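Local atomic coordinates of surface layer protein (Geobacillus stearothermophilus, PDB entry 4UJ7), a protein that probably self-assembles into the crystalline surface layer that coats the bacterial cell, and binds calcium ions in this fragment. Residues A[138-143]-A[155-160]. Sequence-based numbering, arbitrary orientation. Where two conformers were deposited one is given.
Sequences LKVYAV and NDVTIT
Leu138 and Val140 meet Val157 and Ile159 in a purely apolar contact across the hydrophobic core of the second Ig-like (BIG2) domain of this fragment, a beta sandwich. Strand 135-144 belongs to one sheet, whereas strand 158-160 lies at the edge of the facing one, beside strand 195-203. The two segments therefore touch through side chains alone, with no hydrogen bond between them, and all four residues are buried. The alpha carbons reflect this: CA of Val140 and CA of Val157 lie 7.8 Å apart, and CA of Leu138 and CA of Ile159 are further separated, at 9.6 Å. Longer side chains bridge the wider gap. Both Leu138 and Ile159 are extended beyond CB (chi2 173° and -177°), and the two side chains run past each other at a slant, CD1 of Leu138 lying beside CD1 of Ile159 at 4.1 Å. From the facing sheet, Leu199 packs against both of them, and Val201 closes on Val140. Tyr184, on the sheet of Leu138, packs against that leucine, and its OH accepts a hydrogen bond from the backbone N of Ile159, a polar link between the sheets next to the apolar one. Leu138 also lies near a calcium site, its side chain about 6 Å from that of the calcium ligand Asp119. Where the chains come closer, two valines suffice. Val140 holds CG1 anti to its backbone N (chi1 -176°), which turns its other methyl, CG2, toward Val157; this CG2 stands 4.0 Å from CG2 of Val157 and 4.5 Å from CD1 of Ile159.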
loop_
_atom_site.group_PDB
_atom_site.type_symbol
_atom_site.label_atom_id
_atom_site.label_comp_id
_atom_site.label_asym_id
_atom_site.label_seq_id
_atom_site.Cartn_x
_atom_site.Cartn_y
_atom_site.Cartn_z
ATOM N N LEU A 138 -1.434 -6.961 -2.707
ATOM C CA LEU A 138 -0.095 -7.073 -2.110
ATOM C C LEU A 138 1.013 -6.722 -3.087
ATOM O O LEU A 138 0.922 -7.018 -4.282
ATOM C CB LEU A 138 0.150 -8.521 -1.640
ATOM C CG LEU A 138 -0.863 -9.089 -0.645
ATOM C CD1 LEU A 138 -0.571 -10.567 -0.421
ATOM C CD2 LEU A 138 -0.886 -8.331 0.682
ATOM N N LYS A 139 2.060 -6.079 -2.568
ATOM C CA LYS A 139 3.327 -5.989 -3.286
ATOM C C LYS A 139 4.441 -6.511 -2.379
ATOM O O LYS A 139 4.298 -6.546 -1.156
ATOM C CB LYS A 139 3.622 -4.550 -3.736
ATOM C CG LYS A 139 2.941 -4.174 -5.050
ATOM C CD LYS A 139 3.267 -2.722 -5.398
ATOM C CE LYS A 139 2.752 -2.370 -6.782
ATOM N NZ LYS A 139 3.508 -3.105 -7.819
ATOM N N VAL A 140 5.529 -6.949 -2.999
ATOM C CA VAL A 140 6.716 -7.337 -2.248
ATOM C C VAL A 140 7.896 -6.497 -2.736
ATOM O O VAL A 140 8.197 -6.495 -3.926
ATOM C CB VAL A 140 7.025 -8.849 -2.363
ATOM C CG1 VAL A 140 8.217 -9.219 -1.484
ATOM C CG2 VAL A 140 5.817 -9.684 -1.935
ATOM N N TYR A 141 8.521 -5.761 -1.809
ATOM C CA TYR A 141 9.684 -4.918 -2.122
ATOM C C TYR A 141 10.995 -5.493 -1.626
ATOM O O TYR A 141 11.061 -6.101 -0.552
ATOM C CB TYR A 141 9.526 -3.529 -1.502
ATOM C CG TYR A 141 8.322 -2.763 -1.989
ATOM C CD1 TYR A 141 8.300 -2.205 -3.259
ATOM C CD2 TYR A 141 7.203 -2.616 -1.181
ATOM C CE1 TYR A 141 7.192 -1.507 -3.716
ATOM C CE2 TYR A 141 6.093 -1.927 -1.622
ATOM C CZ TYR A 141 6.097 -1.378 -2.885
ATOM O OH TYR A 141 5.001 -0.672 -3.313
ATOM N N ALA A 142 12.039 -5.263 -2.415
ATOM C CA ALA A 142 13.413 -5.437 -1.953
ATOM C C ALA A 142 13.939 -4.117 -1.346
ATOM O O ALA A 142 13.746 -3.033 -1.914
ATOM C CB ALA A 142 14.294 -5.917 -3.088
ATOM N N VAL A 143 14.613 -4.222 -0.204
ATOM C CA VAL A 143 15.016 -3.067 0.597
ATOM C C VAL A 143 16.508 -3.161 0.929
ATOM O O VAL A 143 16.960 -4.207 1.385
ATOM C CB VAL A 143 14.167 -3.012 1.894
ATOM C CG1 VAL A 143 14.576 -1.854 2.782
ATOM C CG2 VAL A 143 12.687 -2.904 1.545
ATOM N N ASN A 155 6.453 -9.629 -9.045
ATOM C CA ASN A 155 6.346 -10.578 -10.138
ATOM C C ASN A 155 7.251 -11.809 -9.980
ATOM O O ASN A 155 7.007 -12.844 -10.599
ATOM C CB ASN A 155 6.621 -9.890 -11.469
ATOM C CG ASN A 155 6.132 -10.707 -12.654
ATOM O OD1 ASN A 155 5.074 -11.342 -12.600
ATOM N ND2 ASN A 155 6.911 -10.709 -13.719
ATOM N N ASP A 156 8.273 -11.689 -9.139
ATOM C CA ASP A 156 9.282 -12.746 -8.976
ATOM C C ASP A 156 8.907 -13.772 -7.917
ATOM O O ASP A 156 9.439 -14.891 -7.899
ATOM C CB ASP A 156 10.632 -12.131 -8.596
ATOM C CG ASP A 156 11.145 -11.135 -9.623
ATOM O OD1 ASP A 156 10.950 -11.351 -10.834
ATOM O OD2 ASP A 156 11.767 -10.140 -9.202
ATOM N N VAL A 157 8.001 -13.388 -7.022
ATOM C CA VAL A 157 7.654 -14.212 -5.872
ATOM C C VAL A 157 6.467 -15.106 -6.208
ATOM O O VAL A 157 5.771 -14.890 -7.205
ATOM C CB VAL A 157 7.343 -13.370 -4.600
ATOM C CG1 VAL A 157 8.506 -12.455 -4.229
ATOM C CG2 VAL A 157 6.064 -12.549 -4.757
ATOM N N THR A 158 6.254 -16.124 -5.378
ATOM C CA THR A 158 5.033 -16.910 -5.416
ATOM C C THR A 158 4.358 -16.784 -4.044
ATOM O O THR A 158 5.032 -16.846 -3.013
ATOM C CB THR A 158 5.345 -18.380 -5.770
ATOM O OG1 THR A 158 6.092 -18.407 -6.989
ATOM C CG2 THR A 158 4.073 -19.193 -5.950
ATOM N N ILE A 159 3.043 -16.545 -4.041
ATOM C CA ILE A 159 2.274 -16.398 -2.793
ATOM C C ILE A 159 1.181 -17.466 -2.759
ATOM O O ILE A 159 0.385 -17.589 -3.692
ATOM C CB ILE A 159 1.673 -14.976 -2.646
ATOM C CG1 ILE A 159 2.814 -13.944 -2.640
ATOM C CG2 ILE A 159 0.869 -14.846 -1.353
ATOM C CD1 ILE A 159 2.375 -12.508 -2.442
ATOM N N THR A 160 1.159 -18.237 -1.671
ATOM C CA THR A 160 0.235 -19.360 -1.526
ATOM C C THR A 160 -0.405 -19.388 -0.142
ATOM O O THR A 160 0.145 -18.858 0.825
ATOM C CB THR A 160 0.957 -20.713 -1.718
ATOM O OG1 THR A 160 2.038 -20.824 -0.784
ATOM C CG2 THR A 160 1.495 -20.850 -3.153
#